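Local coordinates for protein putative alpha/beta hydrolase (Desulfitobacterium hafniense, PDB 4RPC) that probably hydrolyses a so far unidentified substrate as a member of the alpha/beta hydrolase family, most likely with a serine nucleophile, at residues A[28-33]-A[180-185]; A[136-141]-A[184-189]; A[142-147]-A[171-176]. One frame throughout, in Å; residues are numbered along the deposited sequence.

The three contacts tie the region between strands 112-119 and 204-210, which probably forms a helical cap, to itself and to the loop after strand 23-27. Contacts 1 and 2 share helix 179-191 and have centres about 7 Å apart; they meet where Ala30 CB lies 3.7 Å from Leu186 CD2. Contact 3 continues along helix 130-145, its centre about 12 Å from that of contact 1 and about 13 Å from that of contact 2. Gly31 O and Tyr174 N, 2.7 Å apart in a probable hydrogen bond, join contacts 1 and 3. Ala30 and Leu186 come close to, but do not contact, the residues of a probable nucleophile elbow and Ser-His-Glu triad, so contacts 1 and 2 border the presumed active site.

Contact 1: residues A[28-33]-A[180-185]; sequences HGAGFY and EALLHA
A small, buried apolar contact places Ala30 and Gly31, in the loop after strand 23-27, against Leu182 and Ala185 on helix 179-191. Two methyls meet at one end: Ala30 CB lies 3.9 Å from Ala185 CB, each beta carbon pointing toward the other segment. Residues this small suit the place, because the two backbones come close, with the alpha carbons of Ala30 and Ala185 5.5 Å apart. At the other end Leu182 reaches in with one branch. A chi1 of 173° puts its CG anti to the backbone N, and chi2 of 59° then brings the CD1 methyl to the turn, 3.5 Å from Gly31 CA. A side chain on Gly31 would crowd that methyl, and the positive phi of 84° also calls for glycine there, at the third position of a type II turn from Gly29 to Phe32.

Two bonds to one carbonyl hold the turn. Gly29 O accepts a 3.1 Å bond from Phe32 N and a 2.8 Å bond from His28 ND1, and the two donors arrive from opposite faces of the carbonyl plane. The imidazole gives this bond almost within its own ring plane, so the bond helps to fix its rotation. The His-Gly sequence directly after this strand is the usual site of the oxyanion-hole loop in alpha/beta hydrolases, and the loop probably has that role here.

Around the contact, Leu182 also packs on Phe141 and Leu142 of helix 130-145 and Ala185 on Met67, while Phe32, which points away from helix 179-191, and His28 touch helix 34-37.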
ATOM      1  N   HIS A  28      -2.380   2.871   3.059  1.00 17.46           N
ATOM      2  CA  HIS A  28      -0.996   2.932   3.480  1.00 18.13           C
ATOM      3  C   HIS A  28      -0.400   1.572   3.817  1.00 17.97           C
ATOM      4  O   HIS A  28      -1.100   0.562   3.848  1.00 17.86           O
ATOM      5  CB  HIS A  28      -0.835   3.897   4.654  1.00 19.79           C
ATOM      6  CG  HIS A  28      -1.387   3.402   5.970  1.00 18.96           C
ATOM      7  ND1 HIS A  28      -0.695   2.529   6.772  1.00 19.36           N
ATOM      8  CD2 HIS A  28      -2.481   3.764   6.680  1.00 20.48           C
ATOM      9  CE1 HIS A  28      -1.386   2.283   7.873  1.00 19.84           C
ATOM     10  NE2 HIS A  28      -2.471   3.023   7.852  1.00 20.88           N
ATOM     11  N   GLY A  29       0.907   1.534   4.010  1.00 18.03           N
ATOM     12  CA  GLY A  29       1.591   0.264   4.283  1.00 18.38           C
ATOM     13  C   GLY A  29       1.909   0.039   5.761  1.00 18.43           C
ATOM     14  O   GLY A  29       1.621   0.886   6.635  1.00 17.58           O
ATOM     15  N   ALA A  30       2.452  -1.139   6.038  1.00 18.50           N
ATOM     16  CA  ALA A  30       2.895  -1.481   7.381  1.00 18.73           C
ATOM     17  C   ALA A  30       3.883  -0.450   7.919  1.00 19.70           C
ATOM     18  O   ALA A  30       4.859  -0.123   7.286  1.00 19.16           O
ATOM     19  CB  ALA A  30       3.565  -2.847   7.375  1.00 19.20           C
ATOM     20  N   GLY A  31       3.633   0.011   9.136  1.00 20.62           N
ATOM     21  CA  GLY A  31       4.462   1.001   9.803  1.00 21.22           C
ATOM     22  C   GLY A  31       4.154   2.436   9.463  1.00 21.71           C
ATOM     23  O   GLY A  31       4.726   3.313  10.090  1.00 24.39           O
ATOM     24  N   PHE A  32       3.305   2.690   8.476  1.00 20.56           N
ATOM     25  CA  PHE A  32       3.040   4.062   7.987  1.00 22.01           C
ATOM     26  C   PHE A  32       1.860   4.616   8.753  1.00 22.69           C
ATOM     27  O   PHE A  32       1.331   3.929   9.634  1.00 22.03           O
ATOM     28  CB  PHE A  32       2.771   4.076   6.479  1.00 21.24           C
ATOM     29  CG  PHE A  32       3.942   3.640   5.640  1.00 22.46           C
ATOM     30  CD1 PHE A  32       5.173   3.348   6.205  1.00 24.19           C
ATOM     31  CD2 PHE A  32       3.840   3.632   4.247  1.00 23.67           C
ATOM     32  CE1 PHE A  32       6.271   3.039   5.395  1.00 25.80           C
ATOM     33  CE2 PHE A  32       4.917   3.296   3.445  1.00 24.82           C
ATOM     34  CZ  PHE A  32       6.122   2.985   4.024  1.00 26.55           C
ATOM     35  N   TYR A  33       1.445   5.834   8.424  1.00 23.65           N
ATOM     36  CA  TYR A  33       0.329   6.462   9.071  1.00 26.08           C
ATOM     37  C   TYR A  33      -0.519   7.150   8.041  1.00 26.82           C
ATOM     38  O   TYR A  33      -0.001   7.798   7.174  1.00 29.74           O
ATOM     39  CB  TYR A  33       0.851   7.492  10.081  1.00 28.78           C
ATOM     40  CG  TYR A  33      -0.193   8.071  10.997  1.00 31.13           C
ATOM     41  CD1 TYR A  33      -1.092   7.232  11.654  1.00 30.69           C
ATOM     42  CD2 TYR A  33      -0.256   9.448  11.261  1.00 32.89           C
ATOM     43  CE1 TYR A  33      -2.047   7.725  12.530  1.00 32.76           C
ATOM     44  CE2 TYR A  33      -1.210   9.959  12.137  1.00 36.02           C
ATOM     45  CZ  TYR A  33      -2.122   9.095  12.762  1.00 35.38           C
ATOM     46  OH  TYR A  33      -3.110   9.549  13.615  1.00 35.57           O
ATOM     47  N   GLU A 180       4.504  -4.201  18.365  1.00 23.61           N
ATOM     48  CA  GLU A 180       3.505  -5.262  18.162  1.00 25.30           C
ATOM     49  C   GLU A 180       2.633  -4.940  16.984  1.00 23.07           C
ATOM     50  O   GLU A 180       2.312  -5.805  16.233  1.00 21.15           O
ATOM     51  CB  GLU A 180       2.579  -5.481  19.359  1.00 29.81           C
ATOM     52  CG  GLU A 180       2.944  -6.571  20.373  1.00 35.74           C
ATOM     53  CD  GLU A 180       3.407  -7.925  19.845  1.00 37.91           C
ATOM     54  OE1 GLU A 180       2.544  -8.792  19.553  1.00 44.88           O
ATOM     55  OE2 GLU A 180       4.650  -8.131  19.792  1.00 40.73           O
ATOM     56  N   ALA A 181       2.227  -3.683  16.825  1.00 23.01           N
ATOM     57  CA  ALA A 181       1.294  -3.333  15.759  1.00 21.92           C
ATOM     58  C   ALA A 181       1.946  -3.503  14.398  1.00 19.96           C
ATOM     59  O   ALA A 181       1.373  -4.040  13.446  1.00 19.08           O
ATOM     60  CB  ALA A 181       0.792  -1.908  15.947  1.00 23.03           C
ATOM     61  N   LEU A 182       3.171  -3.071  14.342  1.00 19.40           N
ATOM     62  CA  LEU A 182       3.978  -3.170  13.125  1.00 18.36           C
ATOM     63  C   LEU A 182       4.212  -4.593  12.763  1.00 18.32           C
ATOM     64  O   LEU A 182       4.036  -4.983  11.606  1.00 17.57           O
ATOM     65  CB  LEU A 182       5.321  -2.496  13.355  1.00 18.33           C
ATOM     66  CG  LEU A 182       6.419  -2.593  12.323  1.00 18.18           C
ATOM     67  CD1 LEU A 182       5.856  -2.009  11.062  1.00 18.00           C
ATOM     68  CD2 LEU A 182       7.646  -1.789  12.731  1.00 19.48           C
ATOM     69  N   LEU A 183       4.618  -5.378  13.766  1.00 18.39           N
ATOM     70  CA  LEU A 183       4.859  -6.770  13.552  1.00 18.30           C
ATOM     71  C   LEU A 183       3.628  -7.512  13.005  1.00 18.64           C
ATOM     72  O   LEU A 183       3.739  -8.282  12.066  1.00 17.96           O
ATOM     73  CB  LEU A 183       5.387  -7.422  14.850  1.00 19.36           C
ATOM     74  CG  LEU A 183       5.727  -8.881  14.797  1.00 20.40           C
ATOM     75  CD1 LEU A 183       6.969  -9.093  14.002  1.00 21.18           C
ATOM     76  CD2 LEU A 183       5.975  -9.420  16.188  1.00 23.37           C
ATOM     77  N   HIS A 184       2.458  -7.333  13.601  1.00 19.84           N
ATOM     78  CA  HIS A 184       1.267  -8.016  13.102  1.00 20.60           C
ATOM     79  C   HIS A 184       0.889  -7.665  11.670  1.00 20.20           C
ATOM     80  O   HIS A 184       0.394  -8.514  10.906  1.00 18.59           O
ATOM     81  CB  HIS A 184       0.101  -7.706  14.017  1.00 22.39           C
ATOM     82  CG  HIS A 184       0.108  -8.581  15.195  1.00 24.93           C
ATOM     83  ND1 HIS A 184       0.456  -8.142  16.450  1.00 28.52           N
ATOM     84  CD2 HIS A 184      -0.040  -9.918  15.281  1.00 25.80           C
ATOM     85  CE1 HIS A 184       0.431  -9.167  17.282  1.00 29.34           C
ATOM     86  NE2 HIS A 184       0.148 -10.254  16.588  1.00 29.89           N
ATOM     87  N   ALA A 185       1.186  -6.424  11.310  1.00 19.69           N
ATOM     88  CA  ALA A 185       0.901  -5.923   9.980  1.00 19.81           C
ATOM     89  C   ALA A 185       1.834  -6.612   9.004  1.00 20.68           C
ATOM     90  O   ALA A 185       1.423  -7.021   7.882  1.00 21.20           O
ATOM     91  CB  ALA A 185       1.091  -4.443   9.912  1.00 19.63           C
TER

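Contact 2: residues A[136-141]-A[184-189]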
ATOM      1  N   ILE A 136      12.581  -9.292  11.249  1.00 24.00           N
ATOM      2  CA  ILE A 136      13.665  -8.479  10.722  1.00 23.81           C
ATOM      3  C   ILE A 136      13.163  -7.131  10.223  1.00 23.86           C
ATOM      4  O   ILE A 136      13.719  -6.085  10.569  1.00 24.31           O
ATOM      5  CB  ILE A 136      14.442  -9.222   9.653  1.00 26.14           C
ATOM      6  CG1 ILE A 136      15.322 -10.263  10.341  1.00 28.63           C
ATOM      7  CG2 ILE A 136      15.292  -8.276   8.805  1.00 27.33           C
ATOM      8  CD1 ILE A 136      15.785 -11.333   9.408  1.00 31.16           C
HETATM    9  N   MSE A 137      12.122  -7.153   9.430  1.00 22.43           N
HETATM   10  CA  MSE A 137      11.652  -5.946   8.855  1.00 24.02           C
HETATM   11  C   MSE A 137      11.086  -5.037   9.941  1.00 24.16           C
HETATM   12  O   MSE A 137      11.255  -3.831   9.859  1.00 23.34           O
HETATM   13  CB  MSE A 137      10.599  -6.291   7.824  1.00 25.25           C
HETATM   14  CG  MSE A 137      11.261  -6.979   6.638  1.00 29.28           C
HETATM   15 SE   MSE A 137      12.633  -5.845   5.753  0.65 36.21          SE
HETATM   16  CE  MSE A 137      11.555  -4.192   5.811  1.00 23.17           C
ATOM     17  N   ALA A 138      10.411  -5.601  10.952  1.00 22.42           N
ATOM     18  CA  ALA A 138       9.934  -4.797  12.063  1.00 23.11           C
ATOM     19  C   ALA A 138      11.065  -4.026  12.716  1.00 23.22           C
ATOM     20  O   ALA A 138      10.950  -2.797  12.914  1.00 23.31           O
ATOM     21  CB  ALA A 138       9.189  -5.640  13.115  1.00 22.69           C
ATOM     22  N   ASP A 139      12.135  -4.727  13.073  1.00 23.08           N
ATOM     23  CA  ASP A 139      13.267  -4.086  13.697  1.00 25.48           C
ATOM     24  C   ASP A 139      13.911  -3.045  12.775  1.00 26.11           C
ATOM     25  O   ASP A 139      14.287  -1.971  13.259  1.00 25.10           O
ATOM     26  CB  ASP A 139      14.345  -5.080  14.105  1.00 27.59           C
ATOM     27  CG  ASP A 139      13.852  -6.080  15.108  1.00 30.12           C
ATOM     28  OD1 ASP A 139      12.807  -5.808  15.761  1.00 31.83           O
ATOM     29  OD2 ASP A 139      14.488  -7.161  15.241  1.00 33.04           O
ATOM     30  N   ALA A 140      14.057  -3.380  11.481  1.00 24.11           N
ATOM     31  CA  ALA A 140      14.697  -2.496  10.519  1.00 25.76           C
ATOM     32  C   ALA A 140      13.910  -1.188  10.503  1.00 26.19           C
ATOM     33  O   ALA A 140      14.501  -0.104  10.631  1.00 25.18           O
ATOM     34  CB  ALA A 140      14.716  -3.124   9.123  1.00 25.18           C
ATOM     35  N   PHE A 141      12.584  -1.293  10.393  1.00 25.22           N
ATOM     36  CA  PHE A 141      11.758  -0.082  10.254  1.00 27.35           C
ATOM     37  C   PHE A 141      11.812   0.825  11.485  1.00 26.97           C
ATOM     38  O   PHE A 141      11.880   2.035  11.360  1.00 25.39           O
ATOM     39  CB  PHE A 141      10.333  -0.448   9.928  1.00 28.72           C
ATOM     40  CG  PHE A 141      10.049  -0.573   8.461  1.00 32.72           C
ATOM     41  CD1 PHE A 141      11.068  -0.601   7.515  1.00 36.69           C
ATOM     42  CD2 PHE A 141       8.748  -0.668   8.027  1.00 36.24           C
ATOM     43  CE1 PHE A 141      10.797  -0.684   6.148  1.00 38.12           C
ATOM     44  CE2 PHE A 141       8.458  -0.748   6.671  1.00 41.84           C
ATOM     45  CZ  PHE A 141       9.495  -0.767   5.722  1.00 40.03           C
ATOM     46  N   HIS A 184       2.458  -7.333  13.601  1.00 19.84           N
ATOM     47  CA  HIS A 184       1.267  -8.016  13.102  1.00 20.60           C
ATOM     48  C   HIS A 184       0.889  -7.665  11.670  1.00 20.20           C
ATOM     49  O   HIS A 184       0.394  -8.514  10.906  1.00 18.59           O
ATOM     50  CB  HIS A 184       0.101  -7.706  14.017  1.00 22.39           C
ATOM     51  CG  HIS A 184       0.108  -8.581  15.195  1.00 24.93           C
ATOM     52  ND1 HIS A 184       0.456  -8.142  16.450  1.00 28.52           N
ATOM     53  CD2 HIS A 184      -0.040  -9.918  15.281  1.00 25.80           C
ATOM     54  CE1 HIS A 184       0.431  -9.167  17.282  1.00 29.34           C
ATOM     55  NE2 HIS A 184       0.148 -10.254  16.588  1.00 29.89           N
ATOM     56  N   ALA A 185       1.186  -6.424  11.310  1.00 19.69           N
ATOM     57  CA  ALA A 185       0.901  -5.923   9.980  1.00 19.81           C
ATOM     58  C   ALA A 185       1.834  -6.612   9.004  1.00 20.68           C
ATOM     59  O   ALA A 185       1.423  -7.021   7.882  1.00 21.20           O
ATOM     60  CB  ALA A 185       1.091  -4.443   9.912  1.00 19.63           C
ATOM     61  N   LEU A 186       3.079  -6.742   9.423  1.00 20.17           N
ATOM     62  CA  LEU A 186       4.083  -7.436   8.602  1.00 20.54           C
ATOM     63  C   LEU A 186       3.858  -8.947   8.479  1.00 19.74           C
ATOM     64  O   LEU A 186       4.146  -9.537   7.406  1.00 19.15           O
ATOM     65  CB  LEU A 186       5.472  -7.181   9.126  1.00 20.69           C
ATOM     66  CG  LEU A 186       5.919  -5.738   8.894  1.00 22.14           C
ATOM     67  CD1 LEU A 186       7.128  -5.473   9.764  1.00 22.24           C
ATOM     68  CD2 LEU A 186       6.203  -5.379   7.430  1.00 22.32           C
ATOM     69  N   LEU A 187       3.360  -9.556   9.541  1.00 18.95           N
ATOM     70  CA  LEU A 187       3.029 -10.962   9.450  1.00 19.63           C
ATOM     71  C   LEU A 187       1.930 -11.140   8.392  1.00 19.42           C
ATOM     72  O   LEU A 187       2.022 -12.037   7.537  1.00 18.57           O
ATOM     73  CB  LEU A 187       2.623 -11.559  10.798  1.00 19.98           C
ATOM     74  CG  LEU A 187       3.680 -11.591  11.898  1.00 20.35           C
ATOM     75  CD1 LEU A 187       3.049 -11.730  13.254  1.00 20.24           C
ATOM     76  CD2 LEU A 187       4.683 -12.738  11.670  1.00 21.35           C
ATOM     77  N   ALA A 188       0.933 -10.252   8.444  1.00 19.31           N
ATOM     78  CA  ALA A 188      -0.184 -10.255   7.490  1.00 19.39           C
ATOM     79  C   ALA A 188       0.358 -10.038   6.121  1.00 19.10           C
ATOM     80  O   ALA A 188       0.033 -10.786   5.228  1.00 20.21           O
ATOM     81  CB  ALA A 188      -1.267  -9.222   7.814  1.00 19.21           C
ATOM     82  N   ALA A 189       1.174  -9.013   5.943  1.00 20.65           N
ATOM     83  CA  ALA A 189       1.804  -8.766   4.643  1.00 20.15           C
ATOM     84  C   ALA A 189       2.518  -9.993   4.069  1.00 20.98           C
ATOM     85  O   ALA A 189       2.216 -10.411   2.964  1.00 20.52           O
ATOM     86  CB  ALA A 189       2.752  -7.620   4.737  1.00 20.81           C
TER
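Leu186 takes part in every close apolar pair, laying one methyl against the backbone of helix 130-145 at Met137 and Ala138. Its CG sits beside the backbone N, anti to the carbonyl carbon (chi1 -70°), and CD1 is extended beyond it (chi2 165°), so a single branch bridges two helices whose nearest alpha carbons, those of Ala138 and Leu186, are 7.3 Å apart. CD1 of Leu186 comes to 3.5 Å from Ala138 N and to 3.9 Å from Ala138 CB. An alanine suits that position because its lone methyl lets the leucine come down close to the main chain. On the other flank the methyl touches the first carbon of Met137, a selenomethionine in this crystal, with Leu186 CD1 4.1 Å from Met137 CB. Beyond CB the chain of Met137 bends at chi2 and chi3, carrying the selenium off from Leu186; the side chain also touches Tyr190. Ala185 and Ala189, both small, pack on Leu97 of helix 97-108.

Both helices lie between strands 112-119 and 204-210, where many alpha/beta hydrolases insert a cap over the C-terminal ends of the strands, and probably form such a cap here. Leu186 CD2, turned to Ala30, also ties them to the loop after strand 23-27. A tetraethylene glycol, probably from the crystallisation liquor, lies about 6 Å from the side chain of Met137 and may mark a pocket.

Polar interactions lie to the sides. Asp139 OD1 forms a salt bridge with Arg179 NE, joining the same two helices by charge. The His184 ring meets that of Tyr66 with the two planes nearly parallel, about 15° apart.

Contact 3: residues A[142-147]-A[171-176]; sequences LNLLAG and PLIYEH
Ile173 and Leu145 bury the greatest area here, with Leu144 third, all three branched aliphatic residues suited to filling the gap between a helix end and a loop. The side chains of Leu145 and Ile173 cross obliquely: CD2 of Leu145 lies 3.6 Å from Ile173 CG2, and CD1 of the same leucine is 3.8 Å from that methyl, so the isoleucine branch sits against both prongs of the leucine. It is presented there because CG2 of Ile173 stands opposite its own backbone N across the CA-CB bond. The other branch of Ile173 serves Leu144, whose CD1 lies 4.2 Å from Ile173 CG1. Replacing Leu145 with an alanine would probably open a gap beside Ile173 CG2 and weaken the hold of the helix end on the loop.

Just past these leucines helix 130-145 closes in a Schellman motif, with Gly147 at a positive phi of 73°, a conformation that favours glycine. The contact thus joins the C-terminal end of helix 130-145 to the loop between helices 165-169 and 179-191. Leu144 packs further on Val166 and Leu169 of helix 165-169, and Tyr174 stacks its ring on Tyr33 just before helix 34-37.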
ATOM      1  N   LEU A 142      11.813   0.235  12.679  1.00 25.74           N
ATOM      2  CA  LEU A 142      11.901   1.035  13.889  1.00 25.93           C
ATOM      3  C   LEU A 142      13.294   1.692  13.986  1.00 26.92           C
ATOM      4  O   LEU A 142      13.437   2.861  14.381  1.00 25.02           O
ATOM      5  CB  LEU A 142      11.611   0.178  15.146  1.00 25.43           C
ATOM      6  CG  LEU A 142      10.145  -0.185  15.203  1.00 24.55           C
ATOM      7  CD1 LEU A 142       9.925  -1.286  16.180  1.00 24.81           C
ATOM      8  CD2 LEU A 142       9.249   1.033  15.516  1.00 25.42           C
ATOM      9  N   ASN A 143      14.317   0.927  13.631  1.00 27.93           N
ATOM     10  CA  ASN A 143      15.662   1.470  13.542  1.00 30.50           C
ATOM     11  C   ASN A 143      15.763   2.720  12.671  1.00 30.68           C
ATOM     12  O   ASN A 143      16.573   3.590  12.943  1.00 31.43           O
ATOM     13  CB  ASN A 143      16.666   0.425  13.079  1.00 31.45           C
ATOM     14  CG  ASN A 143      17.233  -0.370  14.220  1.00 33.48           C
ATOM     15  OD1 ASN A 143      17.434   0.139  15.291  1.00 38.13           O
ATOM     16  ND2 ASN A 143      17.470  -1.633  13.996  1.00 35.72           N
ATOM     17  N   LEU A 144      14.934   2.832  11.650  1.00 30.57           N
ATOM     18  CA  LEU A 144      14.959   4.030  10.811  1.00 31.77           C
ATOM     19  C   LEU A 144      14.680   5.275  11.635  1.00 33.30           C
ATOM     20  O   LEU A 144      15.193   6.335  11.332  1.00 33.56           O
ATOM     21  CB  LEU A 144      13.947   3.940   9.680  1.00 31.13           C
ATOM     22  CG  LEU A 144      14.200   2.832   8.668  1.00 30.32           C
ATOM     23  CD1 LEU A 144      13.048   2.751   7.666  1.00 30.08           C
ATOM     24  CD2 LEU A 144      15.503   3.092   7.942  1.00 32.15           C
ATOM     25  N   LEU A 145      13.877   5.119  12.686  1.00 33.34           N
ATOM     26  CA  LEU A 145      13.499   6.227  13.569  1.00 35.33           C
ATOM     27  C   LEU A 145      14.658   6.677  14.402  1.00 34.53           C
ATOM     28  O   LEU A 145      14.659   7.773  14.886  1.00 35.92           O
ATOM     29  CB  LEU A 145      12.310   5.837  14.505  1.00 34.94           C
ATOM     30  CG  LEU A 145      10.996   5.474  13.786  1.00 34.45           C
ATOM     31  CD1 LEU A 145      10.033   4.732  14.717  1.00 33.37           C
ATOM     32  CD2 LEU A 145      10.308   6.694  13.139  1.00 35.15           C
ATOM     33  N   ALA A 146      15.628   5.814  14.595  1.00 33.76           N
ATOM     34  CA  ALA A 146      16.903   6.231  15.110  1.00 36.10           C
ATOM     35  C   ALA A 146      17.857   6.760  14.035  1.00 37.04           C
ATOM     36  O   ALA A 146      18.987   7.102  14.348  1.00 39.67           O
ATOM     37  CB  ALA A 146      17.559   5.065  15.832  1.00 35.48           C
ATOM     38  N   GLY A 147      17.437   6.797  12.776  1.00 37.54           N
ATOM     39  CA  GLY A 147      18.331   7.194  11.680  1.00 39.28           C
ATOM     40  C   GLY A 147      19.354   6.130  11.346  1.00 39.70           C
ATOM     41  O   GLY A 147      20.353   6.406  10.711  1.00 40.43           O
ATOM     42  N   PRO A 171      10.633   9.527   7.032  1.00 31.36           N
ATOM     43  CA  PRO A 171       9.443  10.358   7.157  1.00 30.93           C
ATOM     44  C   PRO A 171       8.098   9.617   7.056  1.00 30.26           C
ATOM     45  O   PRO A 171       7.073  10.235   7.377  1.00 29.87           O
ATOM     46  CB  PRO A 171       9.523  11.319   5.947  1.00 31.77           C
ATOM     47  CG  PRO A 171      10.875  11.193   5.366  1.00 32.38           C
ATOM     48  CD  PRO A 171      11.532   9.964   5.939  1.00 32.31           C
ATOM     49  N   LEU A 172       8.078   8.378   6.519  1.00 28.15           N
ATOM     50  CA  LEU A 172       6.848   7.636   6.385  1.00 28.62           C
ATOM     51  C   LEU A 172       6.533   6.746   7.565  1.00 28.33           C
ATOM     52  O   LEU A 172       5.424   6.278   7.683  1.00 29.76           O
ATOM     53  CB  LEU A 172       6.869   6.729   5.141  1.00 27.86           C
ATOM     54  CG  LEU A 172       6.921   7.489   3.824  1.00 28.02           C
ATOM     55  CD1 LEU A 172       7.141   6.525   2.668  1.00 27.89           C
ATOM     56  CD2 LEU A 172       5.634   8.272   3.655  1.00 28.08           C
ATOM     57  N   ILE A 173       7.505   6.462   8.399  1.00 30.61           N
ATOM     58  CA  ILE A 173       7.275   5.595   9.554  1.00 29.62           C
ATOM     59  C   ILE A 173       6.487   6.355  10.602  1.00 29.40           C
ATOM     60  O   ILE A 173       6.832   7.441  10.980  1.00 32.48           O
ATOM     61  CB  ILE A 173       8.575   5.155  10.183  1.00 30.02           C
ATOM     62  CG1 ILE A 173       9.492   4.488   9.161  1.00 31.40           C
ATOM     63  CG2 ILE A 173       8.269   4.255  11.363  1.00 29.44           C
ATOM     64  CD1 ILE A 173       8.910   3.256   8.464  1.00 31.69           C
ATOM     65  N   TYR A 174       5.406   5.776  11.074  1.00 28.11           N
ATOM     66  CA  TYR A 174       4.539   6.453  12.008  1.00 28.30           C
ATOM     67  C   TYR A 174       5.340   6.611  13.282  1.00 29.30           C
ATOM     68  O   TYR A 174       5.887   5.657  13.833  1.00 28.45           O
ATOM     69  CB  TYR A 174       3.213   5.670  12.216  1.00 27.39           C
ATOM     70  CG  TYR A 174       2.280   6.194  13.296  1.00 26.83           C
ATOM     71  CD1 TYR A 174       2.011   7.538  13.435  1.00 28.24           C
ATOM     72  CD2 TYR A 174       1.666   5.306  14.178  1.00 27.57           C
ATOM     73  CE1 TYR A 174       1.185   8.003  14.451  1.00 29.01           C
ATOM     74  CE2 TYR A 174       0.843   5.744  15.188  1.00 27.00           C
ATOM     75  CZ  TYR A 174       0.590   7.063  15.311  1.00 28.54           C
ATOM     76  OH  TYR A 174      -0.266   7.422  16.300  1.00 28.18           O
ATOM     77  N   GLU A 175       5.415   7.834  13.764  1.00 30.71           N
ATOM     78  CA  GLU A 175       6.339   8.096  14.853  1.00 33.23           C
ATOM     79  C   GLU A 175       5.895   7.452  16.179  1.00 30.67           C
ATOM     80  O   GLU A 175       6.716   7.248  17.039  1.00 30.53           O
ATOM     81  CB  GLU A 175       6.625   9.598  14.967  1.00 36.34           C
ATOM     82  CG  GLU A 175       5.472  10.403  15.470  1.00 40.80           C
ATOM     83  CD  GLU A 175       5.821  11.885  15.606  1.00 46.58           C
ATOM     84  OE1 GLU A 175       6.820  12.370  15.012  1.00 46.34           O
ATOM     85  OE2 GLU A 175       5.068  12.569  16.324  1.00 55.80           O
ATOM     86  N   HIS A 176       4.625   7.087  16.313  1.00 29.24           N
ATOM     87  CA  HIS A 176       4.122   6.435  17.538  1.00 29.74           C
ATOM     88  C   HIS A 176       3.714   4.990  17.358  1.00 27.06           C
ATOM     89  O   HIS A 176       2.954   4.441  18.163  1.00 25.86           O
ATOM     90  CB  HIS A 176       2.951   7.212  18.111  1.00 31.85           C
ATOM     91  CG  HIS A 176       3.315   8.588  18.542  1.00 34.98           C
ATOM     92  ND1 HIS A 176       4.376   8.841  19.391  1.00 38.24           N
ATOM     93  CD2 HIS A 176       2.766   9.789  18.247  1.00 36.05           C
ATOM     94  CE1 HIS A 176       4.467  10.143  19.593  1.00 38.92           C
ATOM     95  NE2 HIS A 176       3.498  10.737  18.911  1.00 38.33           N
TER